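Local atomic coordinates of defective in germ line development protein 3, isoform a (Caenorhabditis elegans, PDB entry 3N89), a protein that is the Bicaudal-C ortholog of the worm, acts in germline development, probably as an RNA-binding factor, and builds a globular platform from four KH domains. Residues F190-Y195 / Q199-S204; I255-P260 / S353-S358; R319-N324 / H357-N362. All coordinates share one frame; numbering follows the deposited sequence.

Contact 1 of 3, residues F190-Y195 / Q199-S204; sequences FTLSTY and QVLGSS
OG1 of T191, gripped by the side-chain amide of Q39 and more weakly by that of Q82, sits one residue ahead of L192, the strand residue that reaches across to V200 and L201. The backbone of L192 is itself bonded to Y237, and this bond to strand 236-242 holds the backbone from which its side chain projects. Across the contact everything is apolar. L192 and V200 point at each other tip to tip, and CD2 of L192 is the atom that does most of the touching: it lies 3.6 Å from CG2 of V200 and 3.7 Å from CB of V200. The other methyl, CD1 of L192, meets the same CG2 of V200 at 4.0 Å. With CG opposite the backbone nitrogen (chi1 -170°), the leucine fork continues toward V200. L201 joins more loosely, its CD1 standing 4.3 Å from CD2 of L192, while its side chain also packs on Y237 and I239. A branched valine suits the short helix because it fills this buried space without reaching far, whereas leucine spans the gap from the strand. At G202 the chain turns away with phi 136°, where a beta carbon would press on the carbonyl oxygen of L201, so glycine fits the bend. A first strand packed on a short helix whose V-L-G sequence leads into the loop is characteristic of a type I KH domain, with G202 probably the first glycine of a degenerate GXXG loop whose last position is serine.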
# COMPACT_ATOMS: atom_id res chain seq x y z
N PHE A 190 6.29 3.10 -10.09
CA PHE A 190 5.33 2.50 -9.18
C PHE A 190 4.56 1.39 -9.90
O PHE A 190 4.04 1.59 -10.99
CB PHE A 190 4.35 3.56 -8.66
CG PHE A 190 3.51 3.10 -7.51
CD1 PHE A 190 4.08 2.89 -6.26
CD2 PHE A 190 2.14 2.87 -7.67
CE1 PHE A 190 3.30 2.45 -5.19
CE2 PHE A 190 1.36 2.43 -6.61
CZ PHE A 190 1.94 2.22 -5.37
N THR A 191 4.52 0.21 -9.28
CA THR A 191 3.81 -0.93 -9.86
C THR A 191 2.48 -1.11 -9.17
O THR A 191 2.41 -1.55 -8.01
CB THR A 191 4.59 -2.24 -9.70
OG1 THR A 191 4.98 -2.38 -8.32
CG2 THR A 191 5.81 -2.26 -10.59
N LEU A 192 1.41 -0.79 -9.88
CA LEU A 192 0.08 -0.93 -9.34
C LEU A 192 -0.52 -2.18 -9.94
O LEU A 192 -0.08 -2.62 -11.01
CB LEU A 192 -0.78 0.28 -9.74
CG LEU A 192 -2.14 0.39 -9.06
CD1 LEU A 192 -1.91 0.78 -7.60
CD2 LEU A 192 -3.00 1.44 -9.76
N SER A 193 -1.48 -2.77 -9.25
CA SER A 193 -2.15 -3.95 -9.80
C SER A 193 -3.16 -3.41 -10.80
O SER A 193 -4.07 -2.66 -10.44
CB SER A 193 -2.88 -4.72 -8.70
OG SER A 193 -1.97 -5.55 -7.99
N THR A 194 -3.00 -3.78 -12.07
CA THR A 194 -3.90 -3.29 -13.11
C THR A 194 -5.35 -3.20 -12.65
O THR A 194 -6.03 -2.20 -12.88
CB THR A 194 -3.83 -4.18 -14.35
OG1 THR A 194 -3.99 -5.55 -13.95
CG2 THR A 194 -2.48 -4.02 -15.03
N TYR A 195 -5.82 -4.24 -11.97
CA TYR A 195 -7.19 -4.28 -11.48
C TYR A 195 -7.68 -2.95 -10.93
O TYR A 195 -8.79 -2.52 -11.24
CB TYR A 195 -7.32 -5.32 -10.36
CG TYR A 195 -8.75 -5.61 -9.96
CD1 TYR A 195 -9.42 -6.72 -10.46
CD2 TYR A 195 -9.44 -4.76 -9.07
CE1 TYR A 195 -10.73 -7.00 -10.10
CE2 TYR A 195 -10.77 -5.03 -8.70
CZ TYR A 195 -11.40 -6.16 -9.23
OH TYR A 195 -12.70 -6.47 -8.89
N GLN A 199 -9.77 2.59 -10.14
CA GLN A 199 -9.97 3.19 -8.83
C GLN A 199 -8.87 4.18 -8.40
O GLN A 199 -9.13 5.10 -7.62
CB GLN A 199 -10.11 2.09 -7.77
CG GLN A 199 -10.51 2.57 -6.39
CD GLN A 199 -10.38 1.49 -5.32
OE1 GLN A 199 -10.82 0.35 -5.51
NE2 GLN A 199 -9.78 1.84 -4.18
N VAL A 200 -7.65 3.99 -8.89
CA VAL A 200 -6.54 4.86 -8.52
C VAL A 200 -6.33 6.02 -9.49
O VAL A 200 -6.32 7.19 -9.09
CB VAL A 200 -5.20 4.07 -8.44
CG1 VAL A 200 -4.07 5.02 -8.05
CG2 VAL A 200 -5.31 2.93 -7.43
N LEU A 201 -6.16 5.69 -10.76
CA LEU A 201 -5.94 6.69 -11.79
C LEU A 201 -7.21 7.41 -12.24
O LEU A 201 -7.20 8.61 -12.52
CB LEU A 201 -5.28 6.05 -13.01
CG LEU A 201 -3.75 6.03 -13.06
CD1 LEU A 201 -3.18 5.09 -12.01
CD2 LEU A 201 -3.32 5.61 -14.44
N GLY A 202 -8.30 6.65 -12.32
CA GLY A 202 -9.56 7.22 -12.76
C GLY A 202 -10.23 6.28 -13.74
O GLY A 202 -9.60 5.36 -14.26
N SER A 203 -11.52 6.51 -13.98
CA SER A 203 -12.31 5.70 -14.90
C SER A 203 -13.06 6.61 -15.87
O SER A 203 -13.05 7.84 -15.71
CB SER A 203 -13.30 4.84 -14.11
OG SER A 203 -13.88 3.83 -14.92
N SER A 204 -13.71 6.03 -16.87
CA SER A 204 -14.46 6.82 -17.85
C SER A 204 -15.50 7.72 -17.18
O SER A 204 -15.84 8.77 -17.71
CB SER A 204 -15.17 5.90 -18.84
OG SER A 204 -16.19 5.17 -18.19

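Contact 2 of 3, residues I255-P260 / S353-S358; sequences IMDLLP and SIWHHS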
# COMPACT_ATOMS: atom_id res chain seq x y z
N ILE A 255 0.16 8.85 -4.37
CA ILE A 255 -0.31 7.71 -5.13
C ILE A 255 -0.66 6.61 -4.13
O ILE A 255 -1.75 6.05 -4.18
CB ILE A 255 0.77 7.16 -6.09
CG1 ILE A 255 1.12 8.20 -7.16
CG2 ILE A 255 0.28 5.88 -6.76
CD1 ILE A 255 2.18 7.74 -8.17
N MET A 256 0.26 6.32 -3.22
CA MET A 256 0.01 5.29 -2.21
C MET A 256 -1.16 5.59 -1.27
O MET A 256 -1.74 4.68 -0.70
CB MET A 256 1.27 5.03 -1.36
CG MET A 256 2.43 4.40 -2.12
SD MET A 256 3.55 3.44 -1.05
CE MET A 256 3.81 4.60 0.33
N ASP A 257 -1.49 6.87 -1.09
CA ASP A 257 -2.62 7.21 -0.23
C ASP A 257 -3.92 6.71 -0.89
O ASP A 257 -4.95 6.58 -0.23
CB ASP A 257 -2.74 8.72 -0.01
CG ASP A 257 -1.76 9.27 1.02
OD1 ASP A 257 -1.36 8.53 1.95
OD2 ASP A 257 -1.43 10.47 0.91
N LEU A 258 -3.86 6.45 -2.20
CA LEU A 258 -5.03 6.01 -2.95
C LEU A 258 -5.24 4.50 -2.97
O LEU A 258 -6.33 4.02 -3.29
CB LEU A 258 -4.95 6.51 -4.40
CG LEU A 258 -5.09 8.02 -4.64
CD1 LEU A 258 -5.08 8.31 -6.14
CD2 LEU A 258 -6.38 8.52 -4.03
N LEU A 259 -4.19 3.75 -2.65
CA LEU A 259 -4.25 2.29 -2.62
C LEU A 259 -5.40 1.83 -1.73
O LEU A 259 -5.56 2.34 -0.62
CB LEU A 259 -2.94 1.71 -2.08
CG LEU A 259 -1.76 1.67 -3.04
CD1 LEU A 259 -0.52 1.25 -2.29
CD2 LEU A 259 -2.06 0.70 -4.19
N PRO A 260 -6.20 0.87 -2.19
CA PRO A 260 -7.32 0.36 -1.40
C PRO A 260 -6.85 -0.42 -0.19
O PRO A 260 -5.74 -0.95 -0.18
CB PRO A 260 -8.09 -0.51 -2.40
CG PRO A 260 -6.99 -1.06 -3.25
CD PRO A 260 -6.13 0.17 -3.49
N SER A 353 -2.68 14.19 3.93
CA SER A 353 -3.01 13.77 2.58
C SER A 353 -3.89 14.81 1.90
O SER A 353 -4.91 15.23 2.45
CB SER A 353 -3.75 12.44 2.61
OG SER A 353 -3.86 11.89 1.31
N ILE A 354 -3.49 15.25 0.71
CA ILE A 354 -4.28 16.23 -0.01
C ILE A 354 -5.60 15.58 -0.40
O ILE A 354 -6.50 16.24 -0.90
CB ILE A 354 -3.58 16.70 -1.31
CG1 ILE A 354 -3.38 15.51 -2.25
CG2 ILE A 354 -2.25 17.36 -0.98
CD1 ILE A 354 -2.85 15.88 -3.62
N TRP A 355 -5.71 14.28 -0.15
CA TRP A 355 -6.91 13.53 -0.50
C TRP A 355 -8.06 13.66 0.50
O TRP A 355 -9.16 13.17 0.25
CB TRP A 355 -6.56 12.06 -0.70
CG TRP A 355 -5.69 11.86 -1.91
CD1 TRP A 355 -4.49 11.22 -1.96
CD2 TRP A 355 -5.96 12.32 -3.24
NE1 TRP A 355 -3.98 11.25 -3.23
CE2 TRP A 355 -4.86 11.93 -4.04
CE3 TRP A 355 -7.01 13.04 -3.83
CZ2 TRP A 355 -4.79 12.22 -5.41
CZ3 TRP A 355 -6.94 13.33 -5.19
CH2 TRP A 355 -5.84 12.93 -5.96
N HIS A 356 -7.80 14.31 1.62
CA HIS A 356 -8.85 14.50 2.62
C HIS A 356 -9.81 15.61 2.19
O HIS A 356 -10.88 15.78 2.79
CB HIS A 356 -8.23 14.86 3.98
CG HIS A 356 -7.73 13.67 4.74
ND1 HIS A 356 -8.55 12.63 5.13
CD2 HIS A 356 -6.49 13.37 5.20
CE1 HIS A 356 -7.84 11.74 5.80
NE2 HIS A 356 -6.59 12.16 5.85
N HIS A 357 -9.45 16.36 1.15
CA HIS A 357 -10.28 17.47 0.68
C HIS A 357 -10.42 17.61 -0.84
O HIS A 357 -11.31 18.31 -1.32
N SER A 358 -9.55 16.95 -1.60
CA SER A 358 -9.61 17.05 -3.05
C SER A 358 -9.96 15.76 -3.78
O SER A 358 -9.71 15.63 -4.98
CB SER A 358 -8.27 17.58 -3.58
OG SER A 358 -7.21 16.72 -3.21
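W355, from the chain beyond the last helix of the fourth KH domain, packs on D257 and L258, where the C-terminal helix of the third KH domain runs out toward the first strand of the fourth. The apolar part of the contact is a CH-pi interaction. CD2 of L258 sits 3.7 Å from the centroid of the five-membered ring of W355, only 8° off the ring normal, and the two side chains cross at about a right angle. CG of L258 also lies over this face, 3.7 Å from NE1 of W355, while CD1 of L258 reaches CZ2 of W355 at 4.0 Å. On the opposite face CG1 of I354 rests over the indole, so the ring is sandwiched between two aliphatic groups; L209 and I213 of helix 209-217 also touch it.

The polar part is smaller. NE1 of W355 gives its hydrogen to the carbonyl oxygen of Y254 of helix 245-257, which satisfies the one polar atom of a buried ring. A leucine in place of W355 has no side-chain N-H, so the Y254 carbonyl would probably be left without its mate and a gap would open beside L258. S353 donates weakly from OG to OD2 of D257 at 2.8 Å; serine suits the place because its short hydroxyl can lie beside the carboxylate. That carboxylate is set by CG of D257 standing beside its backbone nitrogen (chi1 -79°).

Edge packing completes the contact: CB of D257 meets CD1 of W355 near the ring plane at 3.6 Å.

Contact 3 of 3, residues R319-N324 / H357-N362; sequences RSKEFN and HSLPAN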
# COMPACT_ATOMS: atom_id res chain seq x y z
N ARG A 319 -14.05 -1.69 3.84
CA ARG A 319 -13.15 -1.20 2.80
C ARG A 319 -13.05 0.32 2.83
O ARG A 319 -13.82 1.01 3.51
CB ARG A 319 -13.61 -1.65 1.41
CG ARG A 319 -13.81 -3.15 1.22
CD ARG A 319 -15.25 -3.54 1.50
NE ARG A 319 -15.49 -4.94 1.18
CZ ARG A 319 -15.43 -5.44 -0.05
NH1 ARG A 319 -15.13 -4.65 -1.08
NH2 ARG A 319 -15.66 -6.73 -0.26
N SER A 320 -12.09 0.84 2.07
CA SER A 320 -11.83 2.27 1.96
C SER A 320 -10.43 2.41 1.40
O SER A 320 -9.73 1.40 1.23
CB SER A 320 -11.90 2.92 3.34
OG SER A 320 -11.98 4.34 3.23
N LYS A 321 -10.00 3.63 1.12
CA LYS A 321 -8.65 3.85 0.61
C LYS A 321 -7.72 4.05 1.81
O LYS A 321 -8.13 4.64 2.81
CB LYS A 321 -8.60 5.05 -0.33
CG LYS A 321 -9.33 4.80 -1.66
CD LYS A 321 -9.25 5.99 -2.60
CE LYS A 321 -9.86 5.65 -3.96
NZ LYS A 321 -9.19 4.45 -4.58
N GLU A 322 -6.50 3.54 1.71
CA GLU A 322 -5.52 3.63 2.79
C GLU A 322 -5.53 4.92 3.60
O GLU A 322 -5.74 4.89 4.81
CB GLU A 322 -4.09 3.40 2.27
CG GLU A 322 -3.41 2.18 2.90
CD GLU A 322 -1.90 2.25 2.84
OE1 GLU A 322 -1.34 2.47 1.75
OE2 GLU A 322 -1.27 2.08 3.90
N PHE A 323 -5.29 6.04 2.92
CA PHE A 323 -5.23 7.34 3.59
C PHE A 323 -6.38 7.57 4.56
O PHE A 323 -6.24 8.28 5.54
CB PHE A 323 -5.20 8.46 2.54
CG PHE A 323 -6.56 8.88 2.05
CD1 PHE A 323 -7.25 9.90 2.69
CD2 PHE A 323 -7.14 8.25 0.96
CE1 PHE A 323 -8.52 10.29 2.25
CE2 PHE A 323 -8.40 8.63 0.51
CZ PHE A 323 -9.09 9.65 1.16
N ASN A 324 -7.52 6.95 4.27
CA ASN A 324 -8.72 7.10 5.09
C ASN A 324 -8.83 6.02 6.17
O ASN A 324 -9.89 5.82 6.76
CB ASN A 324 -9.93 7.08 4.16
CG ASN A 324 -11.16 7.69 4.79
OD1 ASN A 324 -11.07 8.49 5.71
ND2 ASN A 324 -12.33 7.33 4.27
N HIS A 357 -9.45 16.36 1.15
CA HIS A 357 -10.28 17.47 0.68
C HIS A 357 -10.42 17.61 -0.84
O HIS A 357 -11.31 18.31 -1.32
N SER A 358 -9.55 16.95 -1.60
CA SER A 358 -9.61 17.05 -3.05
C SER A 358 -9.96 15.76 -3.78
O SER A 358 -9.71 15.63 -4.98
CB SER A 358 -8.27 17.58 -3.58
OG SER A 358 -7.21 16.72 -3.21
N LEU A 359 -10.56 14.81 -3.07
CA LEU A 359 -10.93 13.54 -3.69
C LEU A 359 -12.45 13.39 -3.88
O LEU A 359 -13.20 13.37 -2.91
CB LEU A 359 -10.43 12.37 -2.85
CG LEU A 359 -10.80 10.99 -3.41
CD1 LEU A 359 -9.85 10.63 -4.53
CD2 LEU A 359 -10.76 9.94 -2.30
N PRO A 360 -12.90 13.27 -5.14
CA PRO A 360 -14.34 13.13 -5.41
C PRO A 360 -14.93 11.90 -4.71
O PRO A 360 -14.36 10.81 -4.76
CB PRO A 360 -14.39 13.01 -6.93
CG PRO A 360 -13.20 13.81 -7.37
CD PRO A 360 -12.14 13.36 -6.39
N ALA A 361 -16.08 12.09 -4.07
CA ALA A 361 -16.77 11.04 -3.33
C ALA A 361 -16.87 9.68 -4.03
O ALA A 361 -16.58 8.65 -3.43
CB ALA A 361 -18.16 11.52 -2.94
N ASN A 362 -17.28 9.68 -5.29
CA ASN A 362 -17.43 8.45 -6.06
C ASN A 362 -16.28 7.44 -5.93
O ASN A 362 -16.50 6.23 -5.95
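K321 and L359 are the nearest backbone positions, yet their CA atoms stand 10.8 Å apart, so the end of strand 311-321 and the later loop meet through side chains alone. L359 supplies the bridge. Its CG is extended opposite the backbone nitrogen (chi1 179°), which carries CD2 of L359 to within 3.9 Å of both CE2 and CZ of F323; the methyl comes at the phenyl ring obliquely. The same CD2 of L359 lies 4.2 Å from CD of K321. Lysine suits this place because its long methylene chain can pack against leucine while NZ is bonded to the carbonyl oxygens of Q199 and L258. F323 suits the turn because its ring offers a surface to CD2 of L359 and to CB of N324, which covers one ring face; the ring also stacks edge-to-face with H356. Just after the strand the chain folds tightly, N324 N bonding to O of K321 at 2.8 Å. N324 fits this turn because its ND2 can reach back to OG of S320 at 3.2 Å, that oxygen lying 29° out of the amide plane, and also bond O of S290. L364, further along the later loop, touches both K321 and L359. Strand 311-321 runs between strands 260-268 and 293-301 of the sheet, with S320 bonded to I261 and R319 to I293, and the turn then leads straight into helix 325-335.

The three contacts follow the chain from the third KH domain into the fourth and its C-terminal extension. Contacts 2 and 3 lie closest, about 6 Å between centres, and share H357 and S358; O of L259 accepts from N of E322 at 2.8 Å, joining them through backbone. Contact 1 lies about 13 Å from contact 2 and 14 Å from contact 3, centre to centre. NZ of K321 ties all three, standing 3.1 Å from O of Q199 and 3.2 Å from O of L258. L192 packs on L259, so one apolar core continues from contact 1 into contact 2. No RNA is bound here; the G202 loop, probably a degenerate GXXG, is unlikely to grip RNA canonically.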